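Side-chain contacts in single domain haemoglobin (Campylobacter jejuni, PDB 2WY4), which binds heme and, in the crystal, a cyanide ion in its distal pocket, and probably carries oxygen or detoxifies nitric oxide as globin relatives do: residues A[28-31]-A[32-36]; A[37-41]-A[42-46]. One frame throughout, in Å; residues are numbered along the deposited sequence.

Interaction 1: A[28-31]-A[32-36]; sequences YKIM and FNDYP. With CYN (cyanide ion), chain C.
The side chains of Tyr28 and Phe32, one turn of helix apart, run alongside each other, their rings inclined at 33° with centroids 5.5 Å apart. Neither stacked nor edge-to-face, they meet chiefly where Tyr28 CD1 lies 3.7 Å from Phe32 CZ. Close to the plane of the Tyr28 ring, beyond its hydroxyl end, is the cyanide nitrogen. The edge of the Tyr35 ring, in its plane, is turned to Met31 O. Both Tyr28 and Phe32 hold CG anti to the carbonyl carbon (chi1 -73° and -65°), which sends the two rings along the same flank of the helix. Met31 goes another way: its chain bends at chi3 and brings CE to within 4.1 Å of Phe32 CE1. Under the side chains runs the last turn of helix 4-34, whose hydrogen bonds include Phe32 N to Tyr28 O at 2.9 Å and end with Tyr35 N to Met31 O at 2.8 Å, after which Tyr35 departs from the helix. Tyr28 OH donates a short hydrogen bond (2.5 Å) to the cyanide nitrogen and is also hydrogen-bonded to Gln52 NE2. This may polarise the bound cyanide, consistent with a distal tyrosine that steadies an iron-bound ligand.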
loop_
_atom_site.group_PDB
_atom_site.type_symbol
_atom_site.label_atom_id
_atom_site.label_comp_id
_atom_site.label_asym_id
_atom_site.label_seq_id
_atom_site.Cartn_x
_atom_site.Cartn_y
_atom_site.Cartn_z
ATOM N N TYR A 28 3.610 -4.695 8.141
ATOM C CA TYR A 28 3.918 -3.889 9.308
ATOM C C TYR A 28 5.015 -4.495 10.170
ATOM O O TYR A 28 5.784 -3.770 10.759
ATOM C CB TYR A 28 2.659 -3.623 10.168
ATOM C CG TYR A 28 1.722 -2.623 9.495
ATOM C CD1 TYR A 28 2.127 -1.329 9.280
ATOM C CD2 TYR A 28 0.457 -2.983 9.067
ATOM C CE1 TYR A 28 1.341 -0.422 8.657
ATOM C CE2 TYR A 28 -0.352 -2.055 8.449
ATOM C CZ TYR A 28 0.099 -0.781 8.216
ATOM O OH TYR A 28 -0.721 0.125 7.571
ATOM N N LYS A 29 5.070 -5.819 10.258
ATOM C CA LYS A 29 6.181 -6.481 10.959
ATOM C C LYS A 29 7.527 -6.068 10.342
ATOM O O LYS A 29 8.464 -5.647 11.039
ATOM C CB LYS A 29 6.024 -7.998 10.903
ATOM C CG LYS A 29 7.121 -8.789 11.612
ATOM C CD LYS A 29 6.928 -10.298 11.448
ATOM C CE LYS A 29 8.162 -11.086 11.898
ATOM N NZ LYS A 29 7.889 -12.536 12.193
ATOM N N ILE A 30 7.618 -6.184 9.030
ATOM C CA ILE A 30 8.856 -5.833 8.315
ATOM C C ILE A 30 9.175 -4.353 8.495
ATOM O O ILE A 30 10.284 -3.990 8.843
ATOM C CB ILE A 30 8.743 -6.186 6.829
ATOM C CG1 ILE A 30 8.750 -7.698 6.621
ATOM C CG2 ILE A 30 9.881 -5.536 6.051
ATOM C CD1 ILE A 30 8.204 -8.139 5.305
ATOM N N MET A 31 8.197 -3.496 8.270
ATOM C CA MET A 31 8.465 -2.092 8.331
ATOM C C MET A 31 8.853 -1.617 9.718
ATOM O O MET A 31 9.782 -0.848 9.864
ATOM C CB MET A 31 7.340 -1.247 7.778
ATOM C CG MET A 31 7.693 0.226 7.680
ATOM S SD MET A 31 6.512 1.188 6.713
ATOM C CE MET A 31 5.049 1.029 7.722
ATOM N N PHE A 32 8.145 -2.081 10.752
ATOM C CA PHE A 32 8.469 -1.655 12.108
ATOM C C PHE A 32 9.820 -2.202 12.556
ATOM O O PHE A 32 10.520 -1.566 13.341
ATOM C CB PHE A 32 7.357 -2.013 13.083
ATOM C CG PHE A 32 6.063 -1.290 12.812
ATOM C CD1 PHE A 32 6.039 -0.104 12.066
ATOM C CD2 PHE A 32 4.882 -1.794 13.295
ATOM C CE1 PHE A 32 4.844 0.561 11.822
ATOM C CE2 PHE A 32 3.690 -1.116 13.052
ATOM C CZ PHE A 32 3.674 0.029 12.309
ATOM N N ASN A 33 10.197 -3.361 12.047
ATOM C CA ASN A 33 11.513 -3.936 12.368
ATOM C C ASN A 33 12.653 -3.242 11.674
ATOM O O ASN A 33 13.713 -3.024 12.288
ATOM C CB ASN A 33 11.587 -5.391 11.930
ATOM C CG ASN A 33 12.904 -6.029 12.317
ATOM O OD1 ASN A 33 13.116 -6.323 13.480
ATOM N ND2 ASN A 33 13.831 -6.150 11.363
ATOM N N ASP A 34 12.480 -2.923 10.386
ATOM C CA ASP A 34 13.562 -2.378 9.560
ATOM C C ASP A 34 13.631 -0.868 9.644
ATOM O O ASP A 34 14.701 -0.263 9.457
ATOM C CB ASP A 34 13.357 -2.763 8.090
ATOM C CG ASP A 34 13.679 -4.209 7.784
ATOM O OD1 ASP A 34 14.139 -4.951 8.677
ATOM O OD2 ASP A 34 13.458 -4.676 6.631
ATOM N N TYR A 35 12.472 -0.250 9.909
ATOM C CA TYR A 35 12.332 1.208 9.944
ATOM C C TYR A 35 11.571 1.626 11.218
ATOM O O TYR A 35 10.518 2.273 11.197
ATOM C CB TYR A 35 11.634 1.710 8.680
ATOM C CG TYR A 35 12.387 1.316 7.427
ATOM C CD1 TYR A 35 12.102 0.130 6.759
ATOM C CD2 TYR A 35 13.395 2.114 6.917
ATOM C CE1 TYR A 35 12.798 -0.258 5.628
ATOM C CE2 TYR A 35 14.093 1.732 5.750
ATOM C CZ TYR A 35 13.773 0.553 5.114
ATOM O OH TYR A 35 14.426 0.104 3.988
ATOM N N PRO A 36 12.140 1.302 12.361
ATOM C CA PRO A 36 11.450 1.553 13.631
ATOM C C PRO A 36 11.103 3.033 13.822
ATOM O O PRO A 36 10.143 3.350 14.523
ATOM C CB PRO A 36 12.484 1.102 14.668
ATOM C CG PRO A 36 13.793 1.110 13.924
ATOM C CD PRO A 36 13.473 0.687 12.548
HETATM C C CYN C . -0.192 3.134 5.713
HETATM N N CYN C . -0.014 2.103 6.179
#

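Interaction 2: A[37-41]-A[42-46]; sequences EVKPM and FNMEK. With HEM (protoporphyrin IX containing Fe), chain B.
The ring of Phe42 lies with one face against the heme and its edge toward the backbone of 37-41. The heme methyl CMD stands 3.5 Å above the plane of the Phe42 ring, over its centre, while the outer end of the ring slides over the porphyrin: Phe42 CZ is 3.4 Å from the meso carbon CHD of the heme. The carbonyl oxygens of Val38 and Lys39 face the rim of the ring, close to its plane, with Val38 O 3.5 Å from Phe42 CD1. The first torsion places CG anti to the carbonyl carbon (chi1 -67°), and chi2 of 84° turns the flat of the ring to the heme. Phe42 N meanwhile hydrogen-bonds to Lys39 O at 2.9 Å, following the 3-10 turn closed by the hydrogen bond from Met41 N to Val38 O. Here lies the stretch that leads from helix 4-34 to helix 44-48 in the globin fold, and Phe42 corresponds, by its place and its packing on the heme, to the phenylalanine of the CD corner of globins. Next to it, Asn43 grips one heme propionate twice, its backbone N reaching O1D at 2.8 Å and its ND2 reaching O2D at 3.0 Å. On the other flank Met41 lays SD and CE beside the heme vinyl carbon CBC. Farther from the heme, the chains of Lys39 and Met44 cross at about a right angle; Met44, bent at chi2 and chi3, folds its CE back to 3.7 Å from Lys39 CG.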
loop_
_atom_site.group_PDB
_atom_site.type_symbol
_atom_site.label_atom_id
_atom_site.label_comp_id
_atom_site.label_asym_id
_atom_site.label_seq_id
_atom_site.Cartn_x
_atom_site.Cartn_y
_atom_site.Cartn_z
ATOM N N GLU A 37 11.839 3.912 13.165
ATOM C CA GLU A 37 11.599 5.330 13.276
ATOM C C GLU A 37 10.202 5.727 12.813
ATOM O O GLU A 37 9.683 6.748 13.253
ATOM C CB GLU A 37 12.651 6.115 12.504
ATOM C CG GLU A 37 12.641 5.981 11.009
ATOM C CD GLU A 37 13.469 4.817 10.496
ATOM O OE1 GLU A 37 13.892 3.965 11.292
ATOM O OE2 GLU A 37 13.710 4.770 9.278
ATOM N N VAL A 38 9.578 4.935 11.944
ATOM C CA VAL A 38 8.221 5.294 11.500
ATOM C C VAL A 38 7.149 4.791 12.452
ATOM O O VAL A 38 6.021 5.289 12.403
ATOM C CB VAL A 38 7.887 4.833 10.037
ATOM C CG1 VAL A 38 8.967 5.252 9.072
ATOM C CG2 VAL A 38 7.637 3.342 9.984
ATOM N N LYS A 39 7.472 3.851 13.339
ATOM C CA LYS A 39 6.432 3.247 14.173
ATOM C C LYS A 39 5.564 4.246 14.954
ATOM O O LYS A 39 4.350 4.097 14.971
ATOM C CB LYS A 39 6.969 2.131 15.092
ATOM C CG LYS A 39 5.871 1.236 15.686
ATOM C CD LYS A 39 6.414 -0.008 16.397
ATOM C CE LYS A 39 7.020 0.330 17.727
ATOM N NZ LYS A 39 7.186 -0.944 18.486
ATOM N N PRO A 40 6.156 5.236 15.627
ATOM C CA PRO A 40 5.324 6.176 16.412
ATOM C C PRO A 40 4.317 6.989 15.610
ATOM O O PRO A 40 3.436 7.617 16.221
ATOM C CB PRO A 40 6.359 7.110 17.040
ATOM C CG PRO A 40 7.567 6.291 17.119
ATOM C CD PRO A 40 7.594 5.487 15.830
ATOM N N MET A 41 4.455 7.021 14.291
ATOM C CA MET A 41 3.477 7.691 13.449
ATOM C C MET A 41 2.126 6.952 13.509
ATOM O O MET A 41 1.048 7.558 13.397
ATOM C CB MET A 41 3.962 7.715 12.014
ATOM C CG MET A 41 5.234 8.507 11.800
ATOM S SD MET A 41 5.938 8.324 10.127
ATOM C CE MET A 41 4.929 9.335 9.158
ATOM N N PHE A 42 2.190 5.645 13.720
ATOM C CA PHE A 42 1.025 4.784 13.728
ATOM C C PHE A 42 0.477 4.597 15.130
ATOM O O PHE A 42 1.216 4.692 16.100
ATOM C CB PHE A 42 1.422 3.407 13.200
ATOM C CG PHE A 42 1.810 3.409 11.747
ATOM C CD1 PHE A 42 3.097 3.747 11.329
ATOM C CD2 PHE A 42 0.898 3.050 10.811
ATOM C CE1 PHE A 42 3.395 3.760 10.011
ATOM C CE2 PHE A 42 1.223 3.052 9.495
ATOM C CZ PHE A 42 2.494 3.406 9.096
ATOM N N ASN A 43 -0.817 4.326 15.196
ATOM C CA ASN A 43 -1.451 4.024 16.460
ATOM C C ASN A 43 -1.373 2.522 16.719
ATOM O O ASN A 43 -1.978 1.730 16.023
ATOM C CB ASN A 43 -2.898 4.516 16.448
ATOM C CG ASN A 43 -2.976 6.019 16.375
ATOM O OD1 ASN A 43 -2.494 6.712 17.293
ATOM N ND2 ASN A 43 -3.543 6.549 15.294
ATOM N N MET A 44 -0.626 2.111 17.736
ATOM C CA MET A 44 -0.519 0.680 17.986
ATOM C C MET A 44 -1.821 -0.016 18.359
ATOM O O MET A 44 -1.975 -1.200 18.124
ATOM C CB MET A 44 0.584 0.386 18.997
ATOM C CG MET A 44 1.994 0.737 18.484
ATOM S SD MET A 44 2.449 -0.089 16.942
ATOM C CE MET A 44 2.128 1.144 15.761
ATOM N N GLU A 45 -2.752 0.726 18.950
ATOM C CA GLU A 45 -4.039 0.131 19.275
ATOM C C GLU A 45 -4.693 -0.342 17.995
ATOM O O GLU A 45 -5.372 -1.359 17.975
ATOM C CB GLU A 45 -4.939 1.161 19.992
ATOM C CG GLU A 45 -6.222 0.594 20.523
ATOM C CD GLU A 45 -7.184 1.701 20.930
ATOM O OE1 GLU A 45 -6.728 2.569 21.717
ATOM O OE2 GLU A 45 -8.361 1.720 20.439
ATOM N N LYS A 46 -4.500 0.439 16.928
ATOM C CA LYS A 46 -5.111 0.125 15.619
ATOM C C LYS A 46 -4.388 -1.054 14.943
ATOM O O LYS A 46 -4.947 -1.684 14.056
ATOM C CB LYS A 46 -5.133 1.385 14.714
ATOM C CG LYS A 46 -6.349 1.556 13.780
ATOM C CD LYS A 46 -6.185 2.702 12.778
ATOM C CE LYS A 46 -7.177 2.616 11.652
ATOM N NZ LYS A 46 -6.989 3.398 10.384
HETATM C CHA HEM B . -2.925 5.359 7.396
HETATM C CHB HEM B . -3.012 3.481 2.970
HETATM C CHC HEM B . 1.591 4.776 2.372
HETATM C CHD HEM B . 1.833 6.062 7.046
HETATM C C1A HEM B . -3.376 4.823 6.249
HETATM C C2A HEM B . -4.708 4.378 5.971
HETATM C C3A HEM B . -4.749 3.833 4.741
HETATM C C4A HEM B . -3.397 3.928 4.224
HETATM C CMA HEM B . -5.980 3.251 4.032
HETATM C CAA HEM B . -5.899 4.529 6.949
HETATM C CBA HEM B . -6.233 6.000 7.209
HETATM C CGA HEM B . -7.300 6.627 6.371
HETATM O O1A HEM B . -8.080 5.896 5.705
HETATM O O2A HEM B . -7.404 7.903 6.427
HETATM C C1B HEM B . -1.760 3.642 2.438
HETATM C C2B HEM B . -1.371 3.256 1.129
HETATM C C3B HEM B . -0.089 3.622 0.961
HETATM C C4B HEM B . 0.358 4.244 2.158
HETATM C CMB HEM B . -2.249 2.486 0.151
HETATM C CAB HEM B . 0.844 3.407 -0.238
HETATM C CBB HEM B . 0.447 3.620 -1.479
HETATM C C1C HEM B . 2.076 5.291 3.551
HETATM C C2C HEM B . 3.360 5.831 3.827
HETATM C C3C HEM B . 3.399 6.149 5.104
HETATM C C4C HEM B . 2.147 5.798 5.725
HETATM C CMC HEM B . 4.454 6.056 2.772
HETATM C CAC HEM B . 4.583 6.762 5.832
HETATM C CBC HEM B . 5.128 6.102 6.862
HETATM C C1D HEM B . 0.547 5.986 7.541
HETATM C C2D HEM B . 0.234 6.297 8.884
HETATM C C3D HEM B . -1.232 6.102 9.036
HETATM C C4D HEM B . -1.665 5.695 7.740
HETATM C CMD HEM B . 1.205 6.760 9.948
HETATM C CAD HEM B . -2.088 6.263 10.280
HETATM C CBD HEM B . -2.435 4.874 10.807
HETATM C CGD HEM B . -3.002 4.870 12.195
HETATM O O1D HEM B . -2.550 4.037 12.989
HETATM O O2D HEM B . -3.922 5.693 12.452
HETATM N NA HEM B . -2.567 4.535 5.170
HETATM N NB HEM B . -0.696 4.258 3.046
HETATM N NC HEM B . 1.345 5.283 4.730
HETATM N ND HEM B . -0.594 5.615 6.868
HETATM FE FE HEM B . -0.640 4.937 4.952
#

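How the interactions relate
Interactions 1 and 2 come in series along the chain, their centres about 11 Å apart and on the same side of the molecule's centre. The first is the end of helix 4-34; the second covers the connection to helix 44-48 and the start of that helix. They touch through side chains: Phe42 packs on Tyr28 and Met31 and meets the Phe32 ring edge-to-face, while Lys39 lies against Phe32. One continuous run of residues thus supplies both the tyrosine that binds cyanide and the phenylalanine and asparagine that hold the heme, illustrating how a globin builds adjoining walls of its pocket from neighbouring parts of the sequence.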